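Putative isomerase YbhH (PDB 6OTV) is of unknown specific function but is probably an isomerase of the PrpF family. Local coordinates at residues D318-N323 against R332-R337; T128-D133 against L161-A166; S288-G293 against V303-I308; D193-V198 against A278-I283. All coordinates share one frame; numbering follows the deposited sequence.

Contact 1: D318-N323 against R332-R337; sequences DVHLSN and RASVIR. With EDO (1,2-ethanediol), chain O.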
# COMPACT_ATOMS: atom_id res chain seq x y z
N ASP A 318 9.83 9.55 20.56
CA ASP A 318 9.27 8.22 20.76
C ASP A 318 8.95 7.58 19.41
O ASP A 318 8.27 8.19 18.58
CB ASP A 318 8.00 8.29 21.62
CG ASP A 318 8.30 8.45 23.10
OD1 ASP A 318 9.23 7.78 23.59
OD2 ASP A 318 7.60 9.24 23.76
N VAL A 319 9.44 6.37 19.21
CA VAL A 319 9.12 5.57 18.03
C VAL A 319 8.47 4.28 18.50
O VAL A 319 9.04 3.57 19.34
CB VAL A 319 10.37 5.26 17.17
CG1 VAL A 319 9.96 4.49 15.92
CG2 VAL A 319 11.11 6.54 16.81
N HIS A 320 7.28 4.00 18.00
CA HIS A 320 6.58 2.76 18.30
C HIS A 320 6.90 1.74 17.21
O HIS A 320 6.65 2.00 16.03
CB HIS A 320 5.08 2.98 18.42
CG HIS A 320 4.32 1.75 18.81
ND1 HIS A 320 3.63 0.97 17.90
CD2 HIS A 320 4.15 1.15 20.01
CE1 HIS A 320 3.07 -0.05 18.53
NE2 HIS A 320 3.37 0.03 19.81
N LEU A 321 7.46 0.61 17.61
CA LEU A 321 7.76 -0.48 16.70
C LEU A 321 6.76 -1.62 16.88
O LEU A 321 6.14 -1.77 17.94
CB LEU A 321 9.19 -1.00 16.93
CG LEU A 321 10.32 -0.13 16.39
CD1 LEU A 321 11.62 -0.90 16.42
CD2 LEU A 321 10.01 0.34 14.98
N SER A 322 6.63 -2.42 15.84
CA SER A 322 5.65 -3.50 15.78
C SER A 322 6.00 -4.41 14.62
O SER A 322 6.50 -3.95 13.59
CB SER A 322 4.23 -2.94 15.62
OG SER A 322 3.33 -3.92 15.14
N ASN A 323 5.74 -5.70 14.79
CA ASN A 323 6.04 -6.66 13.73
C ASN A 323 5.12 -7.86 13.88
O ASN A 323 5.20 -8.59 14.88
CB ASN A 323 7.51 -7.08 13.80
CG ASN A 323 7.98 -7.75 12.52
OD1 ASN A 323 7.18 -8.28 11.74
ND2 ASN A 323 9.29 -7.72 12.28
N ARG A 332 7.26 -2.57 11.37
CA ARG A 332 6.47 -1.36 11.17
C ARG A 332 6.78 -0.34 12.26
O ARG A 332 6.78 -0.69 13.45
CB ARG A 332 4.97 -1.68 11.16
CG ARG A 332 4.10 -0.69 10.39
CD ARG A 332 2.63 -0.97 10.63
NE ARG A 332 2.29 -0.79 12.04
CZ ARG A 332 1.11 -1.11 12.57
NH1 ARG A 332 0.16 -1.63 11.81
NH2 ARG A 332 0.89 -0.91 13.86
N ALA A 333 7.03 0.90 11.85
CA ALA A 333 7.37 1.98 12.77
C ALA A 333 6.34 3.09 12.67
O ALA A 333 5.87 3.42 11.58
CB ALA A 333 8.76 2.54 12.48
N SER A 334 5.99 3.67 13.82
CA SER A 334 5.07 4.79 13.85
C SER A 334 5.57 5.83 14.85
O SER A 334 6.25 5.50 15.83
CB SER A 334 3.64 4.36 14.21
OG SER A 334 3.60 3.73 15.48
N VAL A 335 5.23 7.08 14.59
CA VAL A 335 5.63 8.21 15.43
C VAL A 335 4.42 9.11 15.63
O VAL A 335 3.59 9.25 14.73
CB VAL A 335 6.81 8.98 14.79
CG1 VAL A 335 7.08 10.28 15.52
CG2 VAL A 335 8.07 8.12 14.78
N ILE A 336 4.32 9.69 16.82
CA ILE A 336 3.29 10.69 17.12
C ILE A 336 3.89 12.07 16.91
O ILE A 336 5.00 12.36 17.39
CB ILE A 336 2.75 10.53 18.55
CG1 ILE A 336 2.20 9.12 18.78
CG2 ILE A 336 1.68 11.59 18.83
CD1 ILE A 336 0.93 8.83 18.01
N ARG A 337 3.18 12.92 16.19
CA ARG A 337 3.53 14.33 16.05
C ARG A 337 2.30 15.17 16.37
O ARG A 337 1.23 14.64 16.72
CB ARG A 337 4.05 14.65 14.64
CG ARG A 337 5.26 13.84 14.19
CD ARG A 337 6.56 14.49 14.62
NE ARG A 337 6.81 14.34 16.04
CZ ARG A 337 7.79 14.96 16.70
NH1 ARG A 337 8.61 15.77 16.05
NH2 ARG A 337 7.94 14.76 18.00
C1 EDO O . 3.00 -6.00 10.17
O1 EDO O . 4.30 -6.55 10.44
C2 EDO O . 2.82 -4.67 10.88
O2 EDO O . 2.76 -4.87 12.30
O HOH W 1 6.16 9.33 19.03
O HOH W 2 3.45 0.54 15.00

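Contact 2: T128-D133 against L161-A166; sequences TFIEAD and LTFLNA. With EDO (1,2-ethanediol), chain D.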
# COMPACT_ATOMS: atom_id res chain seq x y z
N THR A 128 8.39 6.72 -0.45
CA THR A 128 7.94 6.10 0.79
C THR A 128 6.46 6.37 1.01
O THR A 128 5.97 7.48 0.77
CB THR A 128 8.75 6.64 1.98
OG1 THR A 128 10.14 6.40 1.74
CG2 THR A 128 8.34 5.96 3.28
N PHE A 129 5.74 5.35 1.47
CA PHE A 129 4.32 5.45 1.78
C PHE A 129 4.12 5.56 3.28
O PHE A 129 4.67 4.75 4.04
CB PHE A 129 3.55 4.25 1.22
CG PHE A 129 3.44 4.25 -0.28
CD1 PHE A 129 4.51 3.85 -1.06
CD2 PHE A 129 2.26 4.63 -0.90
CE1 PHE A 129 4.41 3.84 -2.44
CE2 PHE A 129 2.15 4.62 -2.28
CZ PHE A 129 3.23 4.22 -3.06
N ILE A 130 3.35 6.55 3.71
CA ILE A 130 3.09 6.80 5.13
C ILE A 130 1.59 6.95 5.33
O ILE A 130 0.91 7.60 4.53
CB ILE A 130 3.82 8.06 5.64
CG1 ILE A 130 5.32 8.00 5.31
CG2 ILE A 130 3.62 8.23 7.14
CD1 ILE A 130 5.70 8.77 4.06
N GLU A 131 1.07 6.34 6.39
CA GLU A 131 -0.31 6.55 6.79
C GLU A 131 -0.36 7.58 7.91
O GLU A 131 0.39 7.47 8.89
CB GLU A 131 -0.98 5.26 7.24
CG GLU A 131 -2.37 5.49 7.84
CD GLU A 131 -3.16 4.22 8.06
OE1 GLU A 131 -2.88 3.20 7.40
OE2 GLU A 131 -4.09 4.25 8.90
N ALA A 132 -1.22 8.58 7.76
CA ALA A 132 -1.48 9.57 8.79
C ALA A 132 -2.88 9.37 9.34
O ALA A 132 -3.84 9.25 8.57
CB ALA A 132 -1.32 10.99 8.25
N ASP A 133 -3.00 9.32 10.66
CA ASP A 133 -4.28 9.18 11.33
C ASP A 133 -4.62 10.52 11.98
O ASP A 133 -3.98 10.92 12.96
CB ASP A 133 -4.24 8.04 12.35
CG ASP A 133 -3.97 6.70 11.70
OD1 ASP A 133 -4.48 6.47 10.58
OD2 ASP A 133 -3.24 5.88 12.29
N LEU A 161 1.83 8.91 12.54
CA LEU A 161 2.49 8.72 11.25
C LEU A 161 3.10 7.33 11.25
O LEU A 161 4.05 7.06 11.99
CB LEU A 161 3.55 9.78 11.01
CG LEU A 161 3.09 11.24 11.04
CD1 LEU A 161 4.27 12.17 10.79
CD2 LEU A 161 1.98 11.48 10.02
N THR A 162 2.57 6.44 10.41
CA THR A 162 3.02 5.06 10.31
C THR A 162 3.70 4.85 8.96
O THR A 162 3.07 5.02 7.91
CB THR A 162 1.86 4.09 10.48
OG1 THR A 162 1.20 4.34 11.72
CG2 THR A 162 2.36 2.65 10.46
N PHE A 163 4.97 4.45 9.00
CA PHE A 163 5.75 4.22 7.79
C PHE A 163 5.51 2.80 7.28
O PHE A 163 5.62 1.83 8.04
CB PHE A 163 7.23 4.47 8.06
CG PHE A 163 7.56 5.93 8.22
CD1 PHE A 163 7.09 6.65 9.32
CD2 PHE A 163 8.34 6.60 7.29
CE1 PHE A 163 7.38 8.00 9.47
CE2 PHE A 163 8.64 7.94 7.44
CZ PHE A 163 8.16 8.64 8.53
N LEU A 164 5.18 2.68 5.99
CA LEU A 164 4.63 1.45 5.44
C LEU A 164 5.64 0.62 4.66
O LEU A 164 5.50 -0.61 4.59
CB LEU A 164 3.44 1.77 4.53
CG LEU A 164 2.35 2.62 5.19
CD1 LEU A 164 1.27 3.00 4.19
CD2 LEU A 164 1.76 1.89 6.39
N ASN A 165 6.66 1.24 4.06
CA ASN A 165 7.66 0.51 3.28
C ASN A 165 9.05 1.07 3.56
O ASN A 165 9.81 1.43 2.66
CB ASN A 165 7.32 0.56 1.79
CG ASN A 165 7.28 1.98 1.24
OD1 ASN A 165 7.02 2.93 1.98
ND2 ASN A 165 7.54 2.13 -0.05
N ALA A 166 9.41 1.13 4.85
CA ALA A 166 10.71 1.68 5.24
C ALA A 166 11.86 0.73 4.92
O ALA A 166 12.99 1.19 4.71
CB ALA A 166 10.70 2.01 6.74
C1 EDO D . 8.83 -1.64 6.40
O1 EDO D . 8.47 -2.64 5.44
C2 EDO D . 7.56 -0.97 6.92
O2 EDO D . 7.86 0.31 7.49
O HOH W 3 -0.64 6.17 11.42

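Contact 3: S288-G293 against V303-I308; sequences SCALEG and VGYGNI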
# COMPACT_ATOMS: atom_id res chain seq x y z
N SER A 288 17.25 -0.89 14.61
CA SER A 288 18.44 -1.62 15.03
C SER A 288 18.36 -2.02 16.50
O SER A 288 18.94 -3.04 16.89
CB SER A 288 19.69 -0.79 14.77
OG SER A 288 19.74 0.33 15.63
N CYS A 289 17.64 -1.25 17.32
CA CYS A 289 17.45 -1.64 18.71
C CYS A 289 16.62 -2.90 18.83
O CYS A 289 16.82 -3.69 19.76
CB CYS A 289 16.79 -0.50 19.50
SG CYS A 289 17.81 0.97 19.73
N ALA A 290 15.67 -3.11 17.92
CA ALA A 290 14.79 -4.27 17.99
C ALA A 290 15.32 -5.47 17.23
O ALA A 290 15.08 -6.61 17.64
CB ALA A 290 13.39 -3.90 17.46
N LEU A 291 16.03 -5.25 16.12
CA LEU A 291 16.56 -6.36 15.35
C LEU A 291 17.77 -6.98 16.06
O LEU A 291 18.63 -6.27 16.58
CB LEU A 291 16.95 -5.90 13.95
CG LEU A 291 15.81 -5.32 13.12
CD1 LEU A 291 16.31 -4.86 11.76
CD2 LEU A 291 14.69 -6.34 12.98
N GLU A 292 17.81 -8.31 16.07
CA GLU A 292 18.88 -9.02 16.75
C GLU A 292 20.17 -8.99 15.94
O GLU A 292 20.15 -9.03 14.70
CB GLU A 292 18.47 -10.47 17.01
CG GLU A 292 17.98 -11.20 15.77
CD GLU A 292 17.95 -12.71 15.95
OE1 GLU A 292 18.62 -13.42 15.18
OE2 GLU A 292 17.25 -13.17 16.88
N GLY A 293 21.29 -8.91 16.65
CA GLY A 293 22.60 -9.02 16.03
C GLY A 293 23.24 -7.72 15.62
O GLY A 293 24.38 -7.74 15.13
N VAL A 303 15.51 -3.67 24.22
CA VAL A 303 14.29 -2.88 24.32
C VAL A 303 13.07 -3.72 23.95
O VAL A 303 11.98 -3.49 24.48
CB VAL A 303 14.39 -1.62 23.43
CG1 VAL A 303 15.54 -0.74 23.87
CG2 VAL A 303 14.55 -2.01 21.96
N GLY A 304 13.26 -4.69 23.06
CA GLY A 304 12.12 -5.42 22.54
C GLY A 304 11.30 -4.57 21.59
O GLY A 304 11.80 -3.66 20.92
N TYR A 305 10.00 -4.86 21.53
CA TYR A 305 9.06 -4.07 20.75
C TYR A 305 8.22 -3.18 21.67
O TYR A 305 8.07 -3.43 22.87
CB TYR A 305 8.15 -4.96 19.91
CG TYR A 305 8.85 -5.65 18.75
CD1 TYR A 305 9.09 -7.01 18.77
CD2 TYR A 305 9.28 -4.92 17.65
CE1 TYR A 305 9.75 -7.65 17.72
CE2 TYR A 305 9.94 -5.54 16.60
CZ TYR A 305 10.16 -6.90 16.63
OH TYR A 305 10.81 -7.50 15.58
N GLY A 306 7.67 -2.12 21.08
CA GLY A 306 6.88 -1.14 21.80
C GLY A 306 7.43 0.26 21.61
O GLY A 306 7.88 0.61 20.51
N ASN A 307 7.38 1.04 22.68
CA ASN A 307 7.85 2.42 22.65
C ASN A 307 9.37 2.46 22.82
O ASN A 307 9.90 1.98 23.83
CB ASN A 307 7.17 3.24 23.74
CG ASN A 307 7.56 4.70 23.70
OD1 ASN A 307 6.96 5.49 22.98
ND2 ASN A 307 8.58 5.06 24.47
N ILE A 308 10.06 3.06 21.86
CA ILE A 308 11.51 3.18 21.88
C ILE A 308 11.84 4.67 21.84
O ILE A 308 11.57 5.35 20.85
CB ILE A 308 12.17 2.44 20.71
CG1 ILE A 308 11.81 0.96 20.78
CG2 ILE A 308 13.67 2.63 20.74
CD1 ILE A 308 12.49 0.12 19.73
O HOH W 4 15.22 -5.24 21.69

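Contact 4: D193-V198 against A278-I283; sequences DMAMPV and AITGAI. With PO4 (phosphate ion), chain I.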
# COMPACT_ATOMS: atom_id res chain seq x y z
N ASP A 193 19.20 -0.22 6.35
CA ASP A 193 18.41 0.60 5.44
C ASP A 193 16.96 0.50 5.87
O ASP A 193 16.21 -0.36 5.39
CB ASP A 193 18.61 0.15 3.99
CG ASP A 193 17.99 1.10 2.98
OD1 ASP A 193 17.51 2.18 3.38
OD2 ASP A 193 18.00 0.77 1.78
N MET A 194 16.56 1.37 6.80
CA MET A 194 15.18 1.44 7.30
C MET A 194 14.76 2.90 7.26
O MET A 194 15.19 3.70 8.10
CB MET A 194 15.07 0.87 8.72
CG MET A 194 14.73 -0.61 8.77
SD MET A 194 13.05 -0.98 8.20
CE MET A 194 12.07 -0.11 9.42
N ALA A 195 13.93 3.25 6.27
CA ALA A 195 13.48 4.62 6.01
C ALA A 195 14.63 5.53 5.59
O ALA A 195 14.41 6.57 4.96
CB ALA A 195 12.76 5.20 7.23
N MET A 196 15.86 5.14 5.92
CA MET A 196 17.05 5.89 5.58
C MET A 196 18.26 4.97 5.69
O MET A 196 18.39 4.24 6.68
CB MET A 196 17.21 7.10 6.50
CG MET A 196 18.50 7.90 6.29
SD MET A 196 18.56 8.76 4.71
CE MET A 196 17.20 9.91 4.90
N PRO A 197 19.14 4.94 4.69
CA PRO A 197 20.41 4.20 4.83
C PRO A 197 21.30 4.91 5.84
O PRO A 197 21.66 6.07 5.65
CB PRO A 197 21.00 4.23 3.42
CG PRO A 197 19.87 4.60 2.52
CD PRO A 197 18.97 5.48 3.33
N VAL A 198 21.65 4.21 6.92
CA VAL A 198 22.52 4.77 7.95
C VAL A 198 23.59 3.75 8.30
O VAL A 198 23.42 2.54 8.12
CB VAL A 198 21.74 5.18 9.22
CG1 VAL A 198 20.64 6.19 8.90
CG2 VAL A 198 21.17 3.96 9.93
N ALA A 278 16.46 13.42 12.51
CA ALA A 278 15.47 13.21 11.46
C ALA A 278 14.57 12.03 11.80
O ALA A 278 15.01 11.04 12.38
CB ALA A 278 16.17 12.97 10.12
N ILE A 279 13.29 12.16 11.43
CA ILE A 279 12.33 11.08 11.68
C ILE A 279 12.78 9.79 11.01
O ILE A 279 12.72 8.71 11.60
CB ILE A 279 10.92 11.51 11.22
CG1 ILE A 279 10.46 12.75 11.97
CG2 ILE A 279 9.93 10.36 11.38
CD1 ILE A 279 10.38 12.56 13.47
N THR A 280 13.25 9.89 9.76
CA THR A 280 13.73 8.70 9.07
C THR A 280 14.92 8.09 9.79
O THR A 280 15.01 6.86 9.92
CB THR A 280 14.10 9.04 7.62
OG1 THR A 280 15.11 10.06 7.61
CG2 THR A 280 12.88 9.53 6.86
N GLY A 281 15.84 8.92 10.28
CA GLY A 281 16.93 8.41 11.09
C GLY A 281 16.43 7.73 12.36
O GLY A 281 16.97 6.71 12.78
N ALA A 282 15.38 8.29 12.97
CA ALA A 282 14.81 7.68 14.16
C ALA A 282 14.24 6.30 13.86
O ALA A 282 14.32 5.39 14.69
CB ALA A 282 13.75 8.59 14.77
N ILE A 283 13.66 6.13 12.67
CA ILE A 283 13.14 4.82 12.28
C ILE A 283 14.28 3.81 12.21
O ILE A 283 14.18 2.69 12.73
CB ILE A 283 12.40 4.91 10.93
CG1 ILE A 283 11.29 5.97 10.98
CG2 ILE A 283 11.83 3.55 10.55
CD1 ILE A 283 10.33 5.81 12.13
P PO4 I . 12.81 15.60 9.85
O1 PO4 I . 14.13 16.16 9.38
O2 PO4 I . 11.74 16.67 9.78
O3 PO4 I . 12.42 14.41 8.99
O4 PO4 I . 12.94 15.16 11.29

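Contact 1: D318-N323 against R332-R337
Over one face of the Arg-332 guanidinium lie Ser-322 OG and O2 of a bound ethanediol, the hydroxyl standing 4.1 Å from NH2 of Arg-332. Water 2 sits at its edge, in plane, and accepts from NH2 at 3.2 Å. The same water lies in the plane of the His-320 ring, 2.9 Å from ND1 of His-320 in the conformer described, and is hydrogen-bonded to Ser-334 OG as well. Chi1 of Ser-334 (59°) turns that OG to 3.4 Å from CB of His-320 and toward the ND1 edge of the ring, near its plane. Ser-322 OG and the ethanediol O2 are hydrogen-bonded to each other, with either as possible donor.

These residues line one face of a beta hairpin, strands 315-322 and 332-344, whose short segments run antiparallel at 151°. His-320 and Ser-334 form a hydrogen-bonded pair, N of His-320 reaching O of Ser-334 at 2.8 Å. At Ser-322 and Arg-332 the return bond, Arg-332 N to Ser-322 O, is 2.7 Å and nearly straight, whereas Ser-322 N to Arg-332 O is weak.

The other face is apolar. CD2 of Leu-321 meets CB of Ala-333 at 3.6 Å, and CG2 of Val-319 touches CG2 of Val-335 at 4.0 Å, against helix 279-290.

Contact 2: T128-D133 against L161-A166
Phe-129 and Asn-165 supply a bond between main chain and side chain: N of Phe-129 donates to OD1 of Asn-165 at 2.8 Å, almost linearly (177°), from a position tilted off the amide's carbonyl plane. Asn-165 reaches it because chi1 of 60° sets its CG between the backbone N and the carbonyl carbon. Its ND2 then comes to the edge of the Phe-129 ring, in plane, 3.6 Å from CD1 of Phe-129, while donating weakly to O of Gly-127; the ring and amide planes are 66° apart.

Main-chain bonds follow: Leu-164 N donates to Phe-129 O at 2.9 Å just beyond strand 158-163, and Glu-131 and Thr-162 exchange two bonds as a hydrogen-bonded antiparallel pair. The contact thus joins strands 129-135 and 158-163, and Leu-161 and Phe-163 pass the ladder on to strand 332-344.

Among apolar contacts, Ile-130 lies alongside Phe-163 with both side chains pointing the same way; CG1 of Ile-130 makes a CH-pi contact over one ring face, 4.0 Å from the Phe-163 centroid. CB of Ala-132 meets CD2 of Leu-161 at 3.8 Å, and CD1 of Leu-164 packs at 3.9 Å on CB of Phe-129.

On the face of Glu-131 and Thr-162, salt bridges from Arg-118 and Arg-120 hold the Glu-131 carboxylate, positive charge that would offset the closeness of the Asp-133 carboxylate. Water 3 is hydrogen-bonded to OG1 of Thr-162, 2.6 Å away.

Contact 3: S288-G293 against V303-I308
CB of Cys-289 and CG2 of Val-303 meet at 3.7 Å, and the same methyl lies 3.6 Å from O of Cys-289, so one branch of the valine covers both the side chain and the carbonyl. Val-303 has chi1 of -61°, which places CG2 between its backbone N and carbonyl carbon and leaves CG1 anti to that carbon. One residue on, CB of Ala-290 sits 3.8 Å from O of Gly-304 and 3.9 Å from CE2 of Tyr-305, touching the ring obliquely. A looser contact, CB of Cys-289 to CD1 of Ile-308 at 4.4 Å, carries the apolar patch onto the strand.

No direct hydrogen bond joins the two segments. Water 4 donates to O of Cys-289 at 2.9 Å; a link from it to N of Gly-304 is doubtful. Positive phi at Gly-304 (72°), which favours glycine, lets the chain turn there before Tyr-305.

Farther out, Leu-321 of strand 315-322 packs on Ala-290, Tyr-305 and Ile-308, while Tyr-305 also touches Asn-323 and Leu-331. The last turn of helix 279-290 is thereby set against the entry to strand 306-312, consistent with the diaminopimelate epimerase-like fold, in which strands wrap around a central helix.

Contact 4: D193-V198 against A278-I283
Ala-195, in the tight connection between antiparallel strands 187-193 and 197-202, packs on Thr-280 and Ile-283 in the first turns of helix 279-290, whose N terminus binds a phosphate. Ile-279 N donates to O4 of that ion at 3.0 Å; Gly-94 N and Asn-95 ND2 also hold it. An anion at helix starts is consistent with the substrate cleft of the diaminopimelate epimerase-like fold, though this ion is probably from the crystallisation liquor.

CB of Ala-195 points at the helix, 3.7 Å from CB of Ile-283 and 4.1 Å from CB of Thr-280, hence against residues one turn apart. Positive phi at Ala-195 (65°) lets the chain reverse between the two strands. Met-194 and Met-196 reach past it to different helix residues. The Met-194 chain, bent at chi2 and chi3, crosses Ile-283 at about a right angle and brings CE to 3.8 Å from CG2 of Ile-283. CE of Met-196 comes to 3.4 Å from OG1 of Thr-280, a hydroxyl turned that way by chi1 of 59°. No hydrogen bond links the segments.

Around them, Ala-166 packs on Met-194 and Ala-195, Tyr-267 of strand 263-267 on Met-196, and Val-319 of strand 315-322 lies against Ala-282 and Ile-283.

How the contacts relate
From the N terminus, contact 2 comes first, closing a loop between 128-133 and 161-166. Contact 4 follows with the longest span, from 193-198 to 278-283; contact 3 then closes the short excursion beyond helix 279-290, and contact 1 closes the last hairpin. All four are in series, so none nests or crosses. In space contact 1 touches the other three: strands 129-135, 158-163, 332-344, 315-322 and 306-312 are successive neighbours, and helix 279-290, shared by contacts 3 and 4, packs on them, with Ile-283 against Ala-333 and Val-319 of contact 1. Ala-166 O lies 2.8 Å from Ala-195 N, joining contacts 2 and 4. Contacts 3 and 4 do not touch.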